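Local coordinates for protein benzoate transport porin BenP (Acinetobacter baumannii AB307-0294, PDB 5DL8) that probably forms a channel through the outer membrane as a porin of the OprD family, and binds calcium ions, at residues P18-E23 / Y123-L128; D331-L336 / L365-Q370; H357-N362 / D385-H390; Y226-V231 / S291-P296. All blocks are in the same frame, centred on the assembly; numbering follows the deposited sequence.

Contact 1: P18-E23 / Y123-L128; sequences PNQQTE and YDKTLL
N19 turns its amide edge-on into the bend between Y123 and T126, and its two ends are held by different partners. ND2 donates to D124 O at 3.2 Å, with an N-H...O angle of 158°. The carbonyl oxygen lies in the plane of the amide, whereas ND2 stands above the carbonyl plane of D124. With CG swung away from the backbone N (chi1 -177°), the side chain extends toward the turn, and N19 CB rests 3.4 Å from T126 O. OD1 of the same amide bonds to T75 OG1, which should fix the rotation of the group. The turn addressed in this way is a type II' bend of a tight beta hairpin, joining strand 107-123 to strand 126-130 in the barrel wall; the loop 18-23 that meets it leads into strand 25-39. P18 also points at the turn, its CG 3.5 Å from K125 O and its CB 4.2 Å from L127 CB. L127, in the strand that leaves the turn, brings CD2 to 3.5 Å from P18 O. Farther out, Q20 bends at chi2 and slants across the K125 chain, with Q20 NE2 3.8 Å from K125 CG.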
# COMPACT_ATOMS: atom_id res chain seq x y z
N PRO A 18 15.22 3.89 -14.78
CA PRO A 18 15.23 2.49 -14.24
C PRO A 18 16.55 1.65 -14.23
O PRO A 18 16.80 0.87 -13.24
CB PRO A 18 14.15 1.76 -15.09
CG PRO A 18 13.48 2.79 -15.97
CD PRO A 18 14.35 4.00 -15.98
N ASN A 19 17.35 1.78 -15.28
CA ASN A 19 18.70 1.19 -15.36
C ASN A 19 19.81 2.18 -14.90
O ASN A 19 20.89 2.08 -15.39
CB ASN A 19 18.96 0.79 -16.84
CG ASN A 19 20.30 0.09 -17.06
OD1 ASN A 19 20.69 -0.76 -16.29
ND2 ASN A 19 21.00 0.46 -18.10
N GLN A 20 19.55 3.13 -13.98
CA GLN A 20 20.45 4.30 -13.70
C GLN A 20 21.23 4.30 -12.37
O GLN A 20 21.96 5.26 -12.15
CB GLN A 20 19.71 5.67 -13.74
CG GLN A 20 18.94 6.02 -14.99
CD GLN A 20 19.71 5.83 -16.30
OE1 GLN A 20 20.94 5.95 -16.33
NE2 GLN A 20 18.97 5.55 -17.38
N GLN A 21 21.12 3.28 -11.53
CA GLN A 21 21.81 3.30 -10.23
C GLN A 21 23.34 3.04 -10.28
O GLN A 21 23.77 1.91 -10.54
CB GLN A 21 21.16 2.27 -9.30
CG GLN A 21 21.41 2.44 -7.81
CD GLN A 21 20.80 1.29 -7.03
OE1 GLN A 21 19.70 0.86 -7.37
NE2 GLN A 21 21.52 0.74 -6.02
N THR A 22 24.14 4.07 -9.96
CA THR A 22 25.63 4.01 -10.04
C THR A 22 26.29 3.39 -8.78
O THR A 22 27.38 2.80 -8.88
CB THR A 22 26.30 5.40 -10.32
OG1 THR A 22 25.79 6.37 -9.40
CG2 THR A 22 26.08 5.89 -11.76
N GLU A 23 25.65 3.54 -7.61
CA GLU A 23 26.19 3.10 -6.30
C GLU A 23 25.28 2.02 -5.61
O GLU A 23 24.05 2.13 -5.63
CB GLU A 23 26.33 4.35 -5.38
CG GLU A 23 27.46 5.38 -5.67
CD GLU A 23 28.88 4.74 -5.58
OE1 GLU A 23 29.15 3.92 -4.65
OE2 GLU A 23 29.72 5.02 -6.45
N TYR A 123 19.40 -2.50 -19.93
CA TYR A 123 19.91 -1.96 -21.20
C TYR A 123 19.37 -0.50 -21.42
O TYR A 123 18.16 -0.32 -21.49
CB TYR A 123 19.56 -2.88 -22.42
CG TYR A 123 20.02 -2.27 -23.76
CD1 TYR A 123 21.38 -2.31 -24.14
CD2 TYR A 123 19.12 -1.61 -24.66
CE1 TYR A 123 21.82 -1.73 -25.32
CE2 TYR A 123 19.59 -1.00 -25.83
CZ TYR A 123 20.95 -1.10 -26.13
OH TYR A 123 21.48 -0.57 -27.27
N ASP A 124 20.27 0.50 -21.58
CA ASP A 124 19.85 1.87 -21.82
C ASP A 124 18.81 2.35 -20.72
O ASP A 124 19.20 2.61 -19.59
CB ASP A 124 19.30 1.99 -23.27
CG ASP A 124 19.16 3.45 -23.75
OD1 ASP A 124 19.81 4.34 -23.13
OD2 ASP A 124 18.44 3.69 -24.75
N LYS A 125 17.53 2.52 -21.06
CA LYS A 125 16.51 2.92 -20.08
C LYS A 125 15.52 1.83 -19.72
O LYS A 125 14.39 2.10 -19.31
CB LYS A 125 15.83 4.20 -20.57
CG LYS A 125 16.79 5.39 -20.50
CD LYS A 125 16.19 6.69 -21.04
CE LYS A 125 17.15 7.82 -20.74
NZ LYS A 125 17.09 8.82 -21.83
N THR A 126 15.99 0.59 -19.78
CA THR A 126 15.20 -0.60 -19.52
C THR A 126 15.85 -1.51 -18.45
O THR A 126 17.08 -1.64 -18.34
CB THR A 126 14.98 -1.36 -20.83
OG1 THR A 126 14.50 -0.40 -21.78
CG2 THR A 126 13.97 -2.54 -20.69
N LEU A 127 15.01 -2.14 -17.65
CA LEU A 127 15.47 -2.98 -16.64
C LEU A 127 14.54 -4.12 -16.53
O LEU A 127 13.32 -3.92 -16.40
CB LEU A 127 15.50 -2.18 -15.39
CG LEU A 127 16.10 -3.00 -14.24
CD1 LEU A 127 17.60 -3.16 -14.42
CD2 LEU A 127 15.73 -2.39 -12.87
N LEU A 128 15.09 -5.32 -16.63
CA LEU A 128 14.35 -6.59 -16.49
C LEU A 128 14.68 -7.10 -15.06
O LEU A 128 15.88 -7.17 -14.68
CB LEU A 128 14.78 -7.64 -17.54
CG LEU A 128 14.34 -9.12 -17.34
CD1 LEU A 128 12.83 -9.23 -17.62
CD2 LEU A 128 15.20 -10.12 -18.14

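Contact 2: D331-L336 / L365-Q370; sequences DYIPGL and LNYAFQ. With C8E ((hydroxyethyloxy)tri(ethyloxy)octane), chain C.
A type II turn, I333 to L336, brings the chain into strand 336-349 and sets its corner against the end of strand 355-368, where L336 and Y367 form an antiparallel non-hydrogen-bonded pair. G335 occupies the third position of the turn with positive phi (78°), and its carbonyl faces the neighbouring strand. A368 N donates to G335 O at 2.9 Å, from above the carbonyl plane, and Y367 CA adds a CA-H...O contact to the same oxygen at 3.3 Å. The Y367 side chain, its CG opposite the backbone N across the first bond (chi1 -174°), reaches along the sheet face it shares with L336, bringing the ring up to the turn. L336 CB sits at the ring edge, 3.8 Å from Y367 CD1, while the I333 side chain crosses the tyrosine at about a right angle and places CG2 3.9 Å from Y367 CE1. In the ring plane, at its hydroxyl edge, a water donates to P334 O and hydrogen-bonds Y367 OH at 2.6 Å, tying the phenol to the turn. Q370, bent at chi2, also packs against the corner: NE2 bonds to A368 O at 2.8 Å and lies against G335 CA. A detergent molecule touches both Y367 and F369, with C8E C19 3.6 Å from Y367 OH. Aromatic side chains beside a bound amphiphile, next to a turn between barrel strands, are consistent with the aromatic girdle of outer-membrane beta barrels.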
# COMPACT_ATOMS: atom_id res chain seq x y z
N ASP A 331 8.25 25.43 11.78
CA ASP A 331 8.56 26.76 12.36
C ASP A 331 8.56 26.73 13.94
O ASP A 331 9.34 27.50 14.53
CB ASP A 331 7.66 27.95 11.87
CG ASP A 331 7.39 28.00 10.32
OD1 ASP A 331 8.19 27.55 9.44
OD2 ASP A 331 6.31 28.56 9.98
N TYR A 332 7.71 25.94 14.62
CA TYR A 332 7.75 25.85 16.13
C TYR A 332 8.66 24.65 16.57
O TYR A 332 9.59 24.86 17.38
CB TYR A 332 6.34 25.87 16.88
CG TYR A 332 5.42 26.99 16.45
CD1 TYR A 332 4.73 26.92 15.18
CD2 TYR A 332 5.26 28.17 17.23
CE1 TYR A 332 3.90 27.97 14.72
CE2 TYR A 332 4.43 29.24 16.76
CZ TYR A 332 3.76 29.13 15.50
OH TYR A 332 2.95 30.16 15.02
N ILE A 333 8.38 23.42 16.05
CA ILE A 333 9.09 22.20 16.48
C ILE A 333 9.59 21.35 15.28
O ILE A 333 8.80 20.53 14.71
CB ILE A 333 8.14 21.36 17.32
CG1 ILE A 333 7.44 22.27 18.32
CG2 ILE A 333 8.87 20.15 17.94
CD1 ILE A 333 6.72 21.47 19.39
N PRO A 334 10.90 21.49 14.91
CA PRO A 334 11.29 20.73 13.69
C PRO A 334 11.12 19.25 13.85
O PRO A 334 11.18 18.75 14.95
CB PRO A 334 12.75 21.12 13.44
CG PRO A 334 12.88 22.46 14.10
CD PRO A 334 12.01 22.38 15.35
N GLY A 335 10.79 18.60 12.74
CA GLY A 335 10.51 17.20 12.71
C GLY A 335 9.15 16.80 13.21
O GLY A 335 8.86 15.66 13.11
N LEU A 336 8.31 17.68 13.74
CA LEU A 336 6.92 17.34 14.07
C LEU A 336 5.83 17.75 12.99
O LEU A 336 5.71 18.95 12.57
CB LEU A 336 6.59 18.05 15.37
CG LEU A 336 5.19 17.85 15.94
CD1 LEU A 336 4.98 16.42 16.40
CD2 LEU A 336 4.87 18.82 17.10
N LEU A 365 0.46 11.40 13.91
CA LEU A 365 1.46 12.25 14.52
C LEU A 365 2.86 11.66 14.12
O LEU A 365 3.03 10.46 14.25
CB LEU A 365 1.27 12.29 16.08
CG LEU A 365 -0.12 12.86 16.57
CD1 LEU A 365 -0.14 13.13 18.08
CD2 LEU A 365 -0.53 14.16 15.87
N ASN A 366 3.78 12.48 13.55
CA ASN A 366 5.12 12.07 13.20
C ASN A 366 6.11 12.98 13.91
O ASN A 366 5.88 14.17 13.90
CB ASN A 366 5.40 12.09 11.72
CG ASN A 366 4.64 11.02 11.03
OD1 ASN A 366 4.82 9.77 11.25
ND2 ASN A 366 3.68 11.46 10.23
N TYR A 367 7.13 12.42 14.56
CA TYR A 367 8.19 13.21 15.19
C TYR A 367 9.52 12.59 14.74
O TYR A 367 9.79 11.45 15.11
CB TYR A 367 8.10 13.27 16.71
CG TYR A 367 9.15 14.23 17.25
CD1 TYR A 367 9.14 15.64 16.92
CD2 TYR A 367 10.21 13.80 17.91
CE1 TYR A 367 10.11 16.51 17.37
CE2 TYR A 367 11.15 14.67 18.35
CZ TYR A 367 11.10 16.03 18.09
OH TYR A 367 12.15 16.85 18.59
N ALA A 368 10.31 13.27 13.93
CA ALA A 368 11.63 12.77 13.56
C ALA A 368 12.63 13.47 14.60
O ALA A 368 12.70 14.69 14.69
CB ALA A 368 11.93 13.13 12.06
N PHE A 369 13.45 12.71 15.29
CA PHE A 369 14.33 13.29 16.26
C PHE A 369 15.42 14.07 15.54
O PHE A 369 15.94 13.62 14.50
CB PHE A 369 15.00 12.20 17.04
CG PHE A 369 14.12 11.61 18.11
CD1 PHE A 369 14.04 12.20 19.36
CD2 PHE A 369 13.40 10.45 17.88
CE1 PHE A 369 13.26 11.65 20.36
CE2 PHE A 369 12.65 9.92 18.90
CZ PHE A 369 12.55 10.52 20.09
N GLN A 370 15.80 15.20 16.13
CA GLN A 370 16.72 16.14 15.49
C GLN A 370 18.14 16.12 16.06
O GLN A 370 19.01 16.69 15.44
CB GLN A 370 16.20 17.55 15.64
CG GLN A 370 14.81 17.73 14.99
CD GLN A 370 14.76 17.46 13.48
OE1 GLN A 370 15.44 18.05 12.77
NE2 GLN A 370 13.94 16.55 13.04
O12 C8E C . 9.65 12.94 23.23
C13 C8E C . 11.04 13.05 23.04
C14 C8E C . 11.44 14.48 22.67
O15 C8E C . 12.84 14.70 23.00
C16 C8E C . 13.68 15.44 22.10
C17 C8E C . 13.29 16.92 22.15
O18 C8E C . 14.28 17.70 21.44
C19 C8E C . 13.72 18.99 21.09
C20 C8E C . 14.82 20.02 20.87
O21 C8E C . 15.78 19.50 19.94
O HOH W 1 12.18 19.23 17.51

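Contact 3: H357-N362 / D385-H390; sequences HETESN and DYNVKH. With CA (calcium ion), chain H.
Strands 357-362 and 385-388 run antiparallel, their axes 4.6 Å apart at closest approach with 174° between their N-to-C directions; T359-N387 and S361-D385 are hydrogen-bonded pairs, E358-V388 and E360-Y386 non-hydrogen-bonded ones. On the buried side, E358 and Y386 meet diagonally from the two non-hydrogen-bonded pairs either side of T359-N387. E358 CG stands between the backbone N and carbonyl carbon (chi1 63°), and the extended chain beyond carries OE2 to Y386 OH, which donates a very short bond of 2.5 Å. The carboxylate lies at the ring edge, the two planes 68° apart. On the T359 and S361 side the contact is wet: one water joins T359 OG1 to D385 O, and another hydrogen-bonds S361 OG and donates to D385 OD2, while D385 OD1 is in a salt bridge with R383. K389 N bonds to H357 O at 3.0 Å, and K389 CB packs over one face of the H357 imidazole, 4.2 Å from its centroid. Next to K389, V388 O binds calcium at 2.8 Å, in a site that includes G391 and D393. Y386 holds E358 OE2 and K315 pairs with OE1; both would tend to stabilise the charge on E358, while the close carboxylate of E318 would work against it.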
# COMPACT_ATOMS: atom_id res chain seq x y z
N HIS A 357 -24.72 3.34 7.40
CA HIS A 357 -23.81 4.43 7.27
C HIS A 357 -22.66 4.27 8.21
O HIS A 357 -22.80 3.62 9.28
CB HIS A 357 -24.57 5.79 7.39
CG HIS A 357 -25.22 6.08 8.72
ND1 HIS A 357 -24.53 6.55 9.83
CD2 HIS A 357 -26.52 6.05 9.11
CE1 HIS A 357 -25.36 6.74 10.84
NE2 HIS A 357 -26.57 6.47 10.42
N GLU A 358 -21.51 4.87 7.87
CA GLU A 358 -20.33 4.66 8.75
C GLU A 358 -19.37 5.84 8.69
O GLU A 358 -19.41 6.60 7.72
CB GLU A 358 -19.62 3.35 8.36
CG GLU A 358 -19.08 3.45 6.95
CD GLU A 358 -18.56 2.16 6.32
OE1 GLU A 358 -18.10 2.24 5.11
OE2 GLU A 358 -18.57 1.10 7.04
N THR A 359 -18.56 5.99 9.70
CA THR A 359 -17.59 7.06 9.78
C THR A 359 -16.26 6.52 10.19
O THR A 359 -16.18 5.58 10.99
CB THR A 359 -17.98 8.25 10.76
OG1 THR A 359 -18.13 7.77 12.10
CG2 THR A 359 -19.23 8.92 10.35
N GLU A 360 -15.18 7.12 9.70
CA GLU A 360 -13.82 6.76 10.18
C GLU A 360 -12.99 8.03 10.33
O GLU A 360 -12.91 8.82 9.40
CB GLU A 360 -13.11 5.86 9.20
CG GLU A 360 -11.75 5.30 9.76
CD GLU A 360 -10.92 4.47 8.77
OE1 GLU A 360 -11.44 3.42 8.27
OE2 GLU A 360 -9.76 4.86 8.52
N SER A 361 -12.42 8.24 11.51
CA SER A 361 -11.47 9.32 11.77
C SER A 361 -10.07 8.71 11.95
O SER A 361 -9.94 7.58 12.38
CB SER A 361 -11.97 10.22 12.94
OG SER A 361 -12.06 9.46 14.11
N ASN A 362 -9.07 9.43 11.54
CA ASN A 362 -7.68 9.10 11.69
C ASN A 362 -6.93 10.34 12.24
O ASN A 362 -7.07 11.45 11.66
CB ASN A 362 -7.02 8.87 10.29
CG ASN A 362 -7.57 7.68 9.50
OD1 ASN A 362 -8.36 6.89 9.98
ND2 ASN A 362 -7.05 7.52 8.30
N ASP A 385 -10.62 5.73 14.78
CA ASP A 385 -11.98 5.49 15.31
C ASP A 385 -12.97 5.26 14.14
O ASP A 385 -13.23 6.21 13.31
CB ASP A 385 -12.51 6.68 16.18
CG ASP A 385 -11.69 6.87 17.47
OD1 ASP A 385 -12.10 6.20 18.48
OD2 ASP A 385 -10.68 7.65 17.47
N TYR A 386 -13.59 4.06 14.18
CA TYR A 386 -14.59 3.60 13.23
C TYR A 386 -15.90 3.44 13.92
O TYR A 386 -16.01 2.79 14.93
CB TYR A 386 -14.13 2.26 12.62
CG TYR A 386 -15.17 1.60 11.69
CD1 TYR A 386 -15.44 2.13 10.40
CD2 TYR A 386 -15.93 0.49 12.11
CE1 TYR A 386 -16.37 1.55 9.56
CE2 TYR A 386 -16.89 -0.07 11.26
CZ TYR A 386 -17.10 0.47 9.97
OH TYR A 386 -18.01 -0.08 9.13
N ASN A 387 -16.95 3.94 13.30
CA ASN A 387 -18.32 3.68 13.76
C ASN A 387 -19.29 3.41 12.59
O ASN A 387 -19.23 4.05 11.57
CB ASN A 387 -18.88 4.84 14.61
CG ASN A 387 -18.04 5.13 15.89
OD1 ASN A 387 -18.38 4.71 17.01
ND2 ASN A 387 -17.00 5.89 15.73
N VAL A 388 -20.30 2.61 12.86
CA VAL A 388 -21.21 2.10 11.83
C VAL A 388 -22.55 1.87 12.46
O VAL A 388 -22.59 1.37 13.59
CB VAL A 388 -20.63 0.82 11.10
CG1 VAL A 388 -20.31 -0.38 12.06
CG2 VAL A 388 -21.56 0.38 9.98
N LYS A 389 -23.66 2.19 11.77
CA LYS A 389 -24.96 1.89 12.38
C LYS A 389 -25.27 0.35 12.58
O LYS A 389 -25.72 -0.07 13.66
CB LYS A 389 -26.04 2.54 11.55
CG LYS A 389 -27.42 2.53 12.20
CD LYS A 389 -28.50 3.02 11.19
CE LYS A 389 -29.85 3.12 11.91
NZ LYS A 389 -30.85 3.63 10.96
N HIS A 390 -25.04 -0.45 11.54
CA HIS A 390 -25.04 -1.94 11.68
C HIS A 390 -23.64 -2.53 11.44
O HIS A 390 -23.11 -2.52 10.30
CB HIS A 390 -26.06 -2.53 10.72
CG HIS A 390 -27.43 -2.00 10.94
ND1 HIS A 390 -27.94 -0.94 10.22
CD2 HIS A 390 -28.39 -2.37 11.80
CE1 HIS A 390 -29.18 -0.69 10.63
NE2 HIS A 390 -29.47 -1.54 11.59
CA CA H . -22.38 -0.40 15.68
O HOH W 2 -16.03 7.26 13.50
O HOH W 3 -9.62 9.09 15.25

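Contact 4: Y226-V231 / S291-P296; sequences YNKHYV and SAYPLP
Y226 and K228, two residues apart on strand 226-238, meet Y293, P294 and P296 of a long loop that folds inward against the barrel wall, the way porins commonly narrow their channel. The loop connects strand 278-288 to strand 319-328. Y293 comes first: its hydroxyl accepts a hydrogen bond from K228 NZ at 2.7 Å, and the ammonium group lies at the edge of the phenol, in the ring plane. The lysine chain runs extended until a final bend (chi4 75°) and crosses the tyrosine at about a right angle. The Y293 ring also meets F305 edge-to-face, and K228 NZ has a long, weak ion pair with E302. P294 then lies over a face of the Y226 ring in a CH-pi contact, CG 4.1 Å from the centroid and 9° off the normal. Its carbonyl receives a bond from a water at 2.7 Å, and that water accepts one from K228 NZ at 3.0 Å and also bonds Y226 OH, so a single molecule gathers the loop backbone, the lysine and the phenol. Past L295, which points away from the strand and touches F314, P296 crosses the Y226 side chain at about a right angle and sets its CD 3.3 Å from Y226 OH.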
# COMPACT_ATOMS: atom_id res chain seq x y z
N TYR A 226 -10.32 -11.96 -11.42
CA TYR A 226 -10.92 -10.74 -12.00
C TYR A 226 -9.86 -9.93 -12.78
O TYR A 226 -8.62 -10.07 -12.62
CB TYR A 226 -11.66 -9.91 -10.93
CG TYR A 226 -10.78 -9.35 -9.76
CD1 TYR A 226 -10.12 -8.12 -9.87
CD2 TYR A 226 -10.70 -10.02 -8.53
CE1 TYR A 226 -9.30 -7.62 -8.81
CE2 TYR A 226 -9.95 -9.55 -7.48
CZ TYR A 226 -9.23 -8.39 -7.62
OH TYR A 226 -8.51 -7.91 -6.54
N ASN A 227 -10.39 -9.12 -13.65
CA ASN A 227 -9.62 -8.17 -14.48
C ASN A 227 -9.88 -6.76 -14.08
O ASN A 227 -10.99 -6.39 -13.78
CB ASN A 227 -9.99 -8.43 -15.94
CG ASN A 227 -9.57 -9.84 -16.38
OD1 ASN A 227 -8.53 -10.35 -15.94
ND2 ASN A 227 -10.41 -10.50 -17.15
N LYS A 228 -8.85 -5.98 -13.98
CA LYS A 228 -8.98 -4.63 -13.42
C LYS A 228 -8.37 -3.59 -14.34
O LYS A 228 -7.24 -3.74 -14.82
CB LYS A 228 -8.36 -4.61 -12.07
CG LYS A 228 -8.26 -3.26 -11.35
CD LYS A 228 -7.27 -3.53 -10.22
CE LYS A 228 -7.08 -2.44 -9.14
NZ LYS A 228 -8.18 -2.30 -8.12
N HIS A 229 -9.15 -2.55 -14.62
CA HIS A 229 -8.66 -1.30 -15.32
C HIS A 229 -8.63 -0.11 -14.32
O HIS A 229 -9.56 0.08 -13.51
CB HIS A 229 -9.55 -0.90 -16.53
CG HIS A 229 -9.62 -1.92 -17.60
ND1 HIS A 229 -8.96 -1.78 -18.82
CD2 HIS A 229 -10.31 -3.08 -17.69
CE1 HIS A 229 -9.19 -2.85 -19.57
NE2 HIS A 229 -10.02 -3.65 -18.92
N TYR A 230 -7.59 0.69 -14.45
CA TYR A 230 -7.44 1.90 -13.72
C TYR A 230 -6.96 3.02 -14.64
O TYR A 230 -6.00 2.87 -15.40
CB TYR A 230 -6.36 1.63 -12.61
CG TYR A 230 -5.83 2.93 -11.97
CD1 TYR A 230 -6.59 3.59 -11.07
CD2 TYR A 230 -4.62 3.47 -12.30
CE1 TYR A 230 -6.20 4.77 -10.46
CE2 TYR A 230 -4.15 4.68 -11.71
CZ TYR A 230 -4.96 5.28 -10.71
OH TYR A 230 -4.70 6.44 -10.02
N VAL A 231 -7.61 4.17 -14.55
CA VAL A 231 -7.13 5.44 -15.14
C VAL A 231 -7.03 6.46 -14.03
O VAL A 231 -8.03 6.77 -13.27
CB VAL A 231 -8.05 6.01 -16.24
CG1 VAL A 231 -7.41 7.22 -16.92
CG2 VAL A 231 -8.19 5.05 -17.36
N SER A 291 -21.66 -5.28 -7.26
CA SER A 291 -20.85 -5.85 -6.19
C SER A 291 -20.10 -4.72 -5.47
O SER A 291 -19.99 -3.58 -5.94
CB SER A 291 -19.91 -6.94 -6.69
OG SER A 291 -18.70 -6.38 -7.24
N ALA A 292 -19.64 -5.06 -4.23
CA ALA A 292 -18.55 -4.31 -3.58
C ALA A 292 -17.29 -4.31 -4.48
O ALA A 292 -17.08 -5.22 -5.33
CB ALA A 292 -18.21 -4.97 -2.20
N TYR A 293 -16.44 -3.28 -4.30
CA TYR A 293 -15.17 -3.21 -4.97
C TYR A 293 -14.22 -4.27 -4.35
O TYR A 293 -14.04 -4.27 -3.20
CB TYR A 293 -14.53 -1.80 -4.95
CG TYR A 293 -13.45 -1.74 -5.98
CD1 TYR A 293 -13.77 -1.44 -7.28
CD2 TYR A 293 -12.15 -2.10 -5.70
CE1 TYR A 293 -12.83 -1.47 -8.26
CE2 TYR A 293 -11.19 -2.17 -6.70
CZ TYR A 293 -11.54 -1.86 -7.98
OH TYR A 293 -10.69 -1.90 -9.08
N PRO A 294 -13.68 -5.22 -5.14
CA PRO A 294 -12.85 -6.33 -4.59
C PRO A 294 -11.42 -5.99 -4.26
O PRO A 294 -10.75 -5.26 -4.95
CB PRO A 294 -12.83 -7.32 -5.79
CG PRO A 294 -12.84 -6.44 -6.97
CD PRO A 294 -13.68 -5.24 -6.63
N LEU A 295 -10.91 -6.62 -3.25
CA LEU A 295 -9.48 -6.62 -2.85
C LEU A 295 -9.06 -8.10 -2.76
O LEU A 295 -9.85 -8.91 -2.37
CB LEU A 295 -9.38 -5.94 -1.46
CG LEU A 295 -9.55 -4.47 -1.77
CD1 LEU A 295 -10.79 -3.75 -1.20
CD2 LEU A 295 -8.23 -3.72 -1.83
N PRO A 296 -7.83 -8.44 -3.15
CA PRO A 296 -7.30 -9.70 -2.95
C PRO A 296 -7.15 -10.06 -1.45
O PRO A 296 -7.13 -9.18 -0.61
CB PRO A 296 -5.98 -9.69 -3.69
CG PRO A 296 -5.74 -8.25 -4.19
CD PRO A 296 -6.90 -7.43 -3.75
O HOH W 4 -8.66 -4.91 -6.62

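In the fold
Contacts 1 and 2 lie at the surface: in contact 1 a loop meets a hairpin turn, in contact 2 a turn meets the next strand. Contact 4 is buried and contact 3 is partly so. Contacts 2 and 3 share strand 355-368, their segments alternating along the chain with centres 30 Å apart; one end of that strand meets a turn and a detergent molecule, the other a calcium-binding strand end. Contact 4 instead brings an inward-folded loop onto the wall, and its centre is 23 Å from that of contact 3. Chemistry follows place: one amide-to-carbonyl bond in contact 1, a backbone bond with aromatic packing and a water link in contact 2, strand pairing with a carboxylate-phenol bond in contact 3, and a lysine-phenol bond with proline packing in contact 4.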